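Local atomic coordinates of aspartate aminotransferase, cytoplasmic (Schizosaccharomyces pombe 972h-, PDB entry 6JPK), a protein that catalyses the reversible, pyridoxal 5'-phosphate-dependent transfer of an amino group between L-aspartate and 2-oxoglutarate, giving oxaloacetate and L-glutamate. Residues R78-A83 / T264-Y269; K332-S337 / H396-F401; E200-I205 / S234-E239. The protein carries 1 engineered substitution. One frame throughout, in Å; residues are numbered along the deposited sequence.

Overall arrangement
Contacts 1 and 3 both belong to the large domain, built around one mixed sheet of eight strands. Contact 1 lays helix 77-87 on strand 264-270 of that sheet. Contact 3 joins helices 199-211 and 235-241, which follow two parallel strands of it. Along the chain contact 3 falls between the two segments of contact 1; the centres of contacts 1 and 3 are about 22 Å apart. Contact 2 comes later. It pairs the C-terminal part of the long helix 310-340 with helix 394-407 in the small domain, centred about 39 Å from contact 1 and 32 Å from contact 3. Contacts 1 and 3 thus hold helices to the sheet and to each other, and contact 2 packs the small domain.

Contact 1 (R78-A83 / T264-Y269); sequences RFTKAA and TGCMHY
The helical bond from Ala83 N to Phe79 O, 2.8 Å, ties together two residues that both press on Cys266 of the strand. Ala83 CB lies 4.2 Å from Cys266 CB. The same methyl sits over one face of the Phe79 ring, toward its rim. The ring itself reaches across to the strand because CG of Phe79 is anti to the backbone N (chi1 167°). Its CE2 edge meets Gly265 O at 3.4 Å, with the oxygen close to the ring plane. CE1, farther round the ring, touches Thr264 CG2 at 3.7 Å. Thr80 adds a lighter touch, from its CG2 to Cys266 SG at 4.2 Å. The CE1 corner of the His268 imidazole comes within 4.1 Å of Ala83 C, and Thr80 O lies off the ring's edge. No hydrogen bond joins the two segments directly. The His268 ring is held at both nitrogens, ND1 by Ser102 OG and NE2 by Gln251 OE1, which fixes its rotation; Gln251 NE2 in turn bonds Ala83 O and so links helix to sheet. Helix 77-87 thus packs on one face of the mixed sheet of the large, fold type I domain, with segment axes 66° apart. Strand 264-270 lies antiparallel between strands 100-106 and 247-252, while helix 297-308 packs against Phe79 through Ala300 and Ala303, and helix 274-289 meets Met267 and Tyr269.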
loop_
_atom_site.group_PDB
_atom_site.type_symbol
_atom_site.label_atom_id
_atom_site.label_comp_id
_atom_site.label_asym_id
_atom_site.label_seq_id
_atom_site.Cartn_x
_atom_site.Cartn_y
_atom_site.Cartn_z
ATOM N N ARG A 78 9.762 11.107 11.318
ATOM C CA ARG A 78 11.004 10.603 11.887
ATOM C C ARG A 78 11.441 9.305 11.223
ATOM O O ARG A 78 12.613 8.928 11.345
ATOM C CB ARG A 78 10.878 10.413 13.400
ATOM C CG ARG A 78 9.638 9.691 13.842
ATOM C CD ARG A 78 9.230 10.147 15.255
ATOM N NE ARG A 78 7.970 9.531 15.670
ATOM C CZ ARG A 78 7.876 8.265 16.054
ATOM N NH1 ARG A 78 8.976 7.511 16.076
ATOM N NH2 ARG A 78 6.698 7.755 16.414
ATOM N N PHE A 79 10.528 8.612 10.534
ATOM C CA PHE A 79 10.955 7.494 9.701
ATOM C C PHE A 79 11.580 7.974 8.394
ATOM O O PHE A 79 12.689 7.556 8.047
ATOM C CB PHE A 79 9.791 6.550 9.399
ATOM C CG PHE A 79 10.103 5.552 8.298
ATOM C CD1 PHE A 79 10.925 4.458 8.546
ATOM C CD2 PHE A 79 9.590 5.726 7.013
ATOM C CE1 PHE A 79 11.221 3.547 7.535
ATOM C CE2 PHE A 79 9.873 4.811 5.991
ATOM C CZ PHE A 79 10.688 3.726 6.254
ATOM N N THR A 80 10.881 8.834 7.636
ATOM C CA THR A 80 11.420 9.211 6.331
ATOM C C THR A 80 12.760 9.917 6.487
ATOM O O THR A 80 13.674 9.712 5.677
ATOM C CB THR A 80 10.445 10.095 5.544
ATOM O OG1 THR A 80 10.192 11.300 6.274
ATOM C CG2 THR A 80 9.116 9.359 5.252
ATOM N N LYS A 81 12.912 10.735 7.534
ATOM C CA LYS A 81 14.200 11.397 7.725
ATOM C C LYS A 81 15.290 10.385 8.066
ATOM O O LYS A 81 16.382 10.421 7.490
ATOM C CB LYS A 81 14.104 12.472 8.809
ATOM C CG LYS A 81 15.388 13.313 8.955
ATOM C CD LYS A 81 15.279 14.299 10.109
ATOM C CE LYS A 81 16.551 15.123 10.281
ATOM N NZ LYS A 81 16.533 15.871 11.576
ATOM N N ALA A 82 15.012 9.470 9.006
ATOM C CA ALA A 82 16.007 8.472 9.407
ATOM C C ALA A 82 16.337 7.505 8.271
ATOM O O ALA A 82 17.485 7.057 8.146
ATOM C CB ALA A 82 15.502 7.692 10.621
ATOM N N ALA A 83 15.343 7.152 7.450
ATOM C CA ALA A 83 15.594 6.246 6.334
ATOM C C ALA A 83 16.579 6.853 5.343
ATOM O O ALA A 83 17.455 6.154 4.813
ATOM C CB ALA A 83 14.280 5.905 5.632
ATOM N N THR A 264 7.411 -1.856 4.793
ATOM C CA THR A 264 8.121 -0.650 5.220
ATOM C C THR A 264 9.217 -0.313 4.206
ATOM O O THR A 264 10.199 -1.056 4.062
ATOM C CB THR A 264 8.695 -0.837 6.623
ATOM O OG1 THR A 264 7.643 -1.238 7.514
ATOM C CG2 THR A 264 9.309 0.455 7.134
ATOM N N GLY A 265 9.051 0.813 3.516
ATOM C CA GLY A 265 9.995 1.257 2.511
ATOM C C GLY A 265 9.917 2.756 2.351
ATOM O O GLY A 265 9.103 3.432 2.987
ATOM N N CYS A 266 10.778 3.280 1.483
ATOM C CA CYS A 266 10.816 4.715 1.249
ATOM C C CYS A 266 11.344 4.987 -0.152
ATOM O O CYS A 266 12.302 4.341 -0.586
ATOM C CB CYS A 266 11.696 5.408 2.296
ATOM S SG CYS A 266 11.333 7.161 2.476
ATOM N N MET A 267 10.710 5.923 -0.864
ATOM C CA MET A 267 11.246 6.419 -2.127
ATOM C C MET A 267 11.902 7.766 -1.871
ATOM O O MET A 267 11.365 8.591 -1.125
ATOM C CB MET A 267 10.153 6.566 -3.200
ATOM C CG MET A 267 10.693 6.746 -4.634
ATOM S SD MET A 267 10.087 8.228 -5.508
ATOM C CE MET A 267 11.031 9.523 -4.741
ATOM N N HIS A 268 13.064 7.989 -2.485
ATOM C CA HIS A 268 13.789 9.247 -2.320
ATOM C C HIS A 268 14.133 9.823 -3.683
ATOM O O HIS A 268 14.583 9.096 -4.575
ATOM C CB HIS A 268 15.098 9.080 -1.528
ATOM C CG HIS A 268 14.941 8.342 -0.234
ATOM N ND1 HIS A 268 14.680 8.980 0.958
ATOM C CD2 HIS A 268 15.024 7.020 0.054
ATOM C CE1 HIS A 268 14.592 8.082 1.925
ATOM N NE2 HIS A 268 14.802 6.886 1.403
ATOM N N TYR A 269 13.919 11.127 -3.833
ATOM C CA TYR A 269 14.471 11.911 -4.931
ATOM C C TYR A 269 15.520 12.836 -4.345
ATOM O O TYR A 269 15.223 13.617 -3.430
ATOM C CB TYR A 269 13.389 12.703 -5.662
ATOM C CG TYR A 269 13.918 13.739 -6.642
ATOM C CD1 TYR A 269 14.536 13.357 -7.830
ATOM C CD2 TYR A 269 13.790 15.097 -6.378
ATOM C CE1 TYR A 269 15.015 14.308 -8.728
ATOM C CE2 TYR A 269 14.267 16.057 -7.260
ATOM C CZ TYR A 269 14.879 15.659 -8.438
ATOM O OH TYR A 269 15.345 16.610 -9.327
#

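Contact 2 (K332-S337 / H396-F401); sequences KRLRDS and HVAQAF
Leu334 extends its CG anti to the backbone N (chi1 -177°), and chi2 of 55° then spreads its two methyls over different residues of segment 396-401. This is a helix-helix packing in the small domain of a fold type I aminotransferase. It joins the long helix 310-340 to helix 394-407. The N-to-C directions of the two short segments differ by 42°, and their axes approach to 9.2 Å. Leu334 CD1 lies 3.9 Å from Ala398 CA and also rests on the CB of that alanine. The same methyl touches Val397 CG1 at 4.1 Å. The other branch, CD2, reaches Phe401 CE2 at 4.2 Å, and the two side chains meet at about a right angle. The CA atoms of Leu334 and Ala398 are 5.8 Å apart, a close approach consistent with the small Ala398 and Ser337 side chains at this point. One turn beyond Leu334, Ser337 CB meets Ala398 CB at 3.5 Å, a tight contact. The Ser337 hydroxyl is engaged by Glu395 OE2, while Glu395 OE1 forms a salt bridge with Arg333 NH2. That carboxylate therefore binds helix 310-340 at two points beside the apolar patch. Within helix 394-407, Val397 CG1 sits 3.8 Å above the plane of the Phe401 ring, displaced toward its rim.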
loop_
_atom_site.group_PDB
_atom_site.type_symbol
_atom_site.label_atom_id
_atom_site.label_comp_id
_atom_site.label_asym_id
_atom_site.label_seq_id
_atom_site.Cartn_x
_atom_site.Cartn_y
_atom_site.Cartn_z
ATOM N N LYS A 332 30.061 -20.578 1.790
ATOM C CA LYS A 332 31.345 -21.243 1.972
ATOM C C LYS A 332 31.181 -22.754 2.087
ATOM O O LYS A 332 31.964 -23.508 1.500
ATOM C CB LYS A 332 32.042 -20.683 3.214
ATOM C CG LYS A 332 33.299 -21.441 3.614
ATOM C CD LYS A 332 33.858 -20.950 4.960
ATOM C CE LYS A 332 35.112 -21.734 5.359
ATOM N NZ LYS A 332 35.553 -21.455 6.762
ATOM N N ARG A 333 30.178 -23.217 2.843
ATOM C CA ARG A 333 29.962 -24.658 2.983
ATOM C C ARG A 333 29.641 -25.288 1.635
ATOM O O ARG A 333 30.218 -26.314 1.258
ATOM C CB ARG A 333 28.831 -24.952 3.978
ATOM C CG ARG A 333 29.144 -24.717 5.458
ATOM C CD ARG A 333 30.053 -25.798 6.065
ATOM N NE ARG A 333 29.501 -27.141 5.918
ATOM C CZ ARG A 333 28.527 -27.633 6.679
ATOM N NH1 ARG A 333 27.998 -26.884 7.641
ATOM N NH2 ARG A 333 28.081 -28.873 6.482
ATOM N N LEU A 334 28.718 -24.679 0.891
ATOM C CA LEU A 334 28.345 -25.216 -0.416
ATOM C C LEU A 334 29.548 -25.272 -1.356
ATOM O O LEU A 334 29.831 -26.315 -1.956
ATOM C CB LEU A 334 27.217 -24.374 -1.021
ATOM C CG LEU A 334 26.674 -24.865 -2.358
ATOM C CD1 LEU A 334 26.217 -26.321 -2.254
ATOM C CD2 LEU A 334 25.540 -23.956 -2.837
ATOM N N ARG A 335 30.283 -24.160 -1.472
ATOM C CA ARG A 335 31.460 -24.134 -2.338
ATOM C C ARG A 335 32.514 -25.136 -1.884
ATOM O O ARG A 335 33.086 -25.863 -2.710
ATOM C CB ARG A 335 32.061 -22.729 -2.382
ATOM C CG ARG A 335 33.333 -22.639 -3.245
ATOM C CD ARG A 335 34.429 -21.829 -2.572
ATOM N NE ARG A 335 35.691 -21.836 -3.311
ATOM C CZ ARG A 335 36.771 -22.533 -2.956
ATOM N NH1 ARG A 335 36.753 -23.290 -1.866
ATOM N NH2 ARG A 335 37.877 -22.473 -3.688
ATOM N N ASP A 336 32.783 -25.197 -0.573
ATOM C CA ASP A 336 33.813 -26.107 -0.078
ATOM C C ASP A 336 33.462 -27.557 -0.368
ATOM O O ASP A 336 34.352 -28.369 -0.631
ATOM C CB ASP A 336 34.037 -25.909 1.421
ATOM C CG ASP A 336 34.813 -24.634 1.727
ATOM O OD1 ASP A 336 35.242 -23.946 0.772
ATOM O OD2 ASP A 336 34.992 -24.319 2.921
ATOM N N SER A 337 32.176 -27.913 -0.318
ATOM C CA SER A 337 31.815 -29.307 -0.587
ATOM C C SER A 337 31.928 -29.637 -2.069
ATOM O O SER A 337 32.336 -30.745 -2.433
ATOM C CB SER A 337 30.403 -29.605 -0.097
ATOM O OG SER A 337 30.357 -29.601 1.314
ATOM N N HIS A 396 23.402 -32.421 1.641
ATOM C CA HIS A 396 22.457 -32.975 0.678
ATOM C C HIS A 396 22.409 -32.129 -0.598
ATOM O O HIS A 396 22.412 -32.672 -1.708
ATOM C CB HIS A 396 21.082 -33.083 1.339
ATOM C CG HIS A 396 19.989 -33.570 0.428
ATOM N ND1 HIS A 396 19.917 -34.869 -0.023
ATOM C CD2 HIS A 396 18.908 -32.933 -0.087
ATOM C CE1 HIS A 396 18.845 -35.012 -0.786
ATOM N NE2 HIS A 396 18.216 -33.848 -0.842
ATOM N N VAL A 397 22.412 -30.798 -0.462
ATOM C CA VAL A 397 22.367 -29.916 -1.631
ATOM C C VAL A 397 23.647 -30.032 -2.462
ATOM O O VAL A 397 23.599 -30.131 -3.698
ATOM C CB VAL A 397 22.112 -28.462 -1.195
ATOM C CG1 VAL A 397 22.267 -27.492 -2.397
ATOM C CG2 VAL A 397 20.729 -28.344 -0.563
ATOM N N ALA A 398 24.809 -29.999 -1.805
ATOM C CA ALA A 398 26.071 -30.171 -2.522
ATOM C C ALA A 398 26.119 -31.506 -3.266
ATOM O O ALA A 398 26.583 -31.572 -4.412
ATOM C CB ALA A 398 27.247 -30.079 -1.551
ATOM N N GLN A 399 25.662 -32.578 -2.624
ATOM C CA GLN A 399 25.683 -33.886 -3.268
ATOM C C GLN A 399 24.798 -33.897 -4.507
ATOM O O GLN A 399 25.157 -34.501 -5.524
ATOM C CB GLN A 399 25.236 -34.964 -2.281
ATOM C CG GLN A 399 26.217 -35.226 -1.139
ATOM C CD GLN A 399 27.329 -36.192 -1.518
ATOM O OE1 GLN A 399 27.242 -36.900 -2.529
ATOM N NE2 GLN A 399 28.384 -36.230 -0.703
ATOM N N ALA A 400 23.634 -33.235 -4.428
ATOM C CA ALA A 400 22.732 -33.127 -5.573
ATOM C C ALA A 400 23.388 -32.389 -6.725
ATOM O O ALA A 400 23.344 -32.852 -7.873
ATOM C CB ALA A 400 21.447 -32.406 -5.171
ATOM N N PHE A 401 23.961 -31.211 -6.441
ATOM C CA PHE A 401 24.631 -30.434 -7.478
ATOM C C PHE A 401 25.757 -31.242 -8.109
ATOM O O PHE A 401 25.892 -31.293 -9.339
ATOM C CB PHE A 401 25.179 -29.120 -6.905
ATOM C CG PHE A 401 24.118 -28.079 -6.578
ATOM C CD1 PHE A 401 22.767 -28.388 -6.596
ATOM C CD2 PHE A 401 24.488 -26.779 -6.270
ATOM C CE1 PHE A 401 21.802 -27.430 -6.293
ATOM C CE2 PHE A 401 23.527 -25.809 -5.963
ATOM C CZ PHE A 401 22.182 -26.136 -5.982
#

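Contact 3 (E200-I205 / S234-E239); sequences EQWLSI and SWALNE
Trp202 crosses from helix 199-211 onto Trp235 and Ala236, and its atoms meet them in turn. CB of Trp202 lies at the edge of the Trp235 indole, near its plane, 3.7 Å from CZ3. CG and CD1 of Trp202 stay near that same CZ3 atom, with CD1 at 3.9 Å. Farther out, Trp202 NE1 passes Ala236 CB at 4.1 Å. CE2 of Trp202 is closer to this methyl, at 3.9 Å, and CZ2 lies about as near as NE1. Ala236 CB thus sits over one face of the indole and makes a CH-pi contact with its five-membered ring. The two indoles run alongside in opposite senses, the Trp202 five-membered and Trp235 six-membered rings inclined obliquely by 49°. Beside them, Leu203 CD2 touches Trp235 CH2 at 4.1 Å. The same methyl meets Glu239 CG at 3.7 Å, and a kink at chi2 (67°) brings Glu239 OE2 up to it as well. Glu239 CB lies over a face of the Trp235 ring. Its carboxylate OE2 pairs with Lys242 in a salt bridge, while Arg199 makes a cation-pi contact with Trp235. The axes of 200-205 and 235-239 run 38° apart. Helix 199-211 links parallel strands 182-186 and 215-220, and helix 235-241 lies on the link from 215-220 to 247-252. Such packing between helices of successive beta-alpha-beta crossovers is characteristic of the large alpha/beta domain of this family.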
loop_
_atom_site.group_PDB
_atom_site.type_symbol
_atom_site.label_atom_id
_atom_site.label_comp_id
_atom_site.label_asym_id
_atom_site.label_seq_id
_atom_site.Cartn_x
_atom_site.Cartn_y
_atom_site.Cartn_z
ATOM N N GLU A 200 35.887 -0.482 -8.820
ATOM C CA GLU A 200 36.493 -0.064 -10.083
ATOM C C GLU A 200 35.497 -0.127 -11.242
ATOM O O GLU A 200 35.419 0.797 -12.061
ATOM C CB GLU A 200 37.720 -0.940 -10.371
ATOM C CG GLU A 200 38.389 -0.691 -11.710
ATOM C CD GLU A 200 39.402 -1.772 -12.070
ATOM O OE1 GLU A 200 40.404 -1.922 -11.336
ATOM O OE2 GLU A 200 39.189 -2.482 -13.082
ATOM N N GLN A 201 34.749 -1.228 -11.357
ATOM C CA GLN A 201 33.758 -1.322 -12.427
ATOM C C GLN A 201 32.656 -0.277 -12.260
ATOM O O GLN A 201 32.190 0.312 -13.248
ATOM C CB GLN A 201 33.166 -2.729 -12.468
ATOM C CG GLN A 201 34.152 -3.794 -12.947
ATOM C CD GLN A 201 33.623 -5.195 -12.763
ATOM O OE1 GLN A 201 32.848 -5.459 -11.836
ATOM N NE2 GLN A 201 34.034 -6.109 -13.641
ATOM N N TRP A 202 32.230 -0.032 -11.013
ATOM C CA TRP A 202 31.209 0.980 -10.747
ATOM C C TRP A 202 31.637 2.354 -11.241
ATOM O O TRP A 202 30.828 3.100 -11.810
ATOM C CB TRP A 202 30.914 1.060 -9.251
ATOM C CG TRP A 202 29.812 0.185 -8.736
ATOM C CD1 TRP A 202 29.900 -0.730 -7.730
ATOM C CD2 TRP A 202 28.447 0.189 -9.160
ATOM N NE1 TRP A 202 28.672 -1.308 -7.508
ATOM C CE2 TRP A 202 27.764 -0.761 -8.375
ATOM C CE3 TRP A 202 27.735 0.905 -10.130
ATOM C CZ2 TRP A 202 26.405 -1.028 -8.540
ATOM C CZ3 TRP A 202 26.389 0.649 -10.281
ATOM C CH2 TRP A 202 25.737 -0.318 -9.493
ATOM N N LEU A 203 32.891 2.732 -10.980
ATOM C CA LEU A 203 33.357 4.057 -11.381
ATOM C C LEU A 203 33.287 4.218 -12.893
ATOM O O LEU A 203 32.884 5.270 -13.401
ATOM C CB LEU A 203 34.785 4.282 -10.881
ATOM C CG LEU A 203 34.988 4.317 -9.363
ATOM C CD1 LEU A 203 36.470 4.509 -9.051
ATOM C CD2 LEU A 203 34.145 5.418 -8.725
ATOM N N SER A 204 33.670 3.176 -13.630
ATOM C CA SER A 204 33.549 3.211 -15.085
ATOM C C SER A 204 32.083 3.225 -15.523
ATOM O O SER A 204 31.727 3.900 -16.497
ATOM C CB SER A 204 34.299 2.018 -15.671
ATOM O OG SER A 204 33.963 1.810 -17.028
ATOM N N ILE A 205 31.216 2.494 -14.817
ATOM C CA ILE A 205 29.785 2.539 -15.112
ATOM C C ILE A 205 29.239 3.955 -14.914
ATOM O O ILE A 205 28.495 4.477 -15.756
ATOM C CB ILE A 205 29.025 1.514 -14.249
ATOM C CG1 ILE A 205 29.295 0.091 -14.730
ATOM C CG2 ILE A 205 27.522 1.789 -14.269
ATOM C CD1 ILE A 205 28.860 -0.968 -13.718
ATOM N N SER A 234 25.843 0.764 0.991
ATOM C CA SER A 234 25.388 1.980 0.327
ATOM C C SER A 234 26.510 2.703 -0.421
ATOM O O SER A 234 26.317 3.849 -0.849
ATOM C CB SER A 234 24.741 2.936 1.342
ATOM O OG SER A 234 25.702 3.427 2.276
ATOM N N TRP A 235 27.661 2.052 -0.608
ATOM C CA TRP A 235 28.821 2.718 -1.204
ATOM C C TRP A 235 28.511 3.291 -2.586
ATOM O O TRP A 235 28.914 4.418 -2.902
ATOM C CB TRP A 235 30.010 1.747 -1.299
ATOM C CG TRP A 235 31.201 2.410 -1.950
ATOM C CD1 TRP A 235 32.179 3.129 -1.328
ATOM C CD2 TRP A 235 31.493 2.467 -3.357
ATOM N NE1 TRP A 235 33.081 3.609 -2.259
ATOM C CE2 TRP A 235 32.681 3.211 -3.510
ATOM C CE3 TRP A 235 30.871 1.944 -4.500
ATOM C CZ2 TRP A 235 33.258 3.464 -4.768
ATOM C CZ3 TRP A 235 31.449 2.193 -5.753
ATOM C CH2 TRP A 235 32.633 2.943 -5.870
ATOM N N ALA A 236 27.811 2.525 -3.430
ATOM C CA ALA A 236 27.554 2.973 -4.798
ATOM C C ALA A 236 26.681 4.219 -4.821
ATOM O O ALA A 236 26.932 5.140 -5.610
ATOM C CB ALA A 236 26.906 1.847 -5.612
ATOM N N LEU A 237 25.639 4.252 -3.977
ATOM C CA LEU A 237 24.802 5.435 -3.809
ATOM C C LEU A 237 25.623 6.662 -3.468
ATOM O O LEU A 237 25.440 7.735 -4.054
ATOM C CB LEU A 237 23.793 5.212 -2.684
ATOM C CG LEU A 237 22.364 4.869 -3.017
ATOM C CD1 LEU A 237 22.360 3.582 -3.808
ATOM C CD2 LEU A 237 21.604 4.733 -1.705
ATOM N N ASN A 238 26.486 6.535 -2.465
ATOM C CA ASN A 238 27.228 7.691 -1.990
ATOM C C ASN A 238 28.323 8.088 -2.964
ATOM O O ASN A 238 28.694 9.267 -3.033
ATOM C CB ASN A 238 27.782 7.402 -0.597
ATOM C CG ASN A 238 26.690 7.477 0.462
ATOM O OD1 ASN A 238 26.268 8.565 0.859
ATOM N ND2 ASN A 238 26.195 6.332 0.881
ATOM N N GLU A 239 28.843 7.135 -3.730
ATOM C CA GLU A 239 29.800 7.509 -4.765
ATOM C C GLU A 239 29.125 8.342 -5.845
ATOM O O GLU A 239 29.693 9.334 -6.325
ATOM C CB GLU A 239 30.444 6.261 -5.367
ATOM C CG GLU A 239 31.736 6.547 -6.126
ATOM C CD GLU A 239 32.879 7.029 -5.214
ATOM O OE1 GLU A 239 32.798 6.888 -3.961
ATOM O OE2 GLU A 239 33.868 7.551 -5.761
#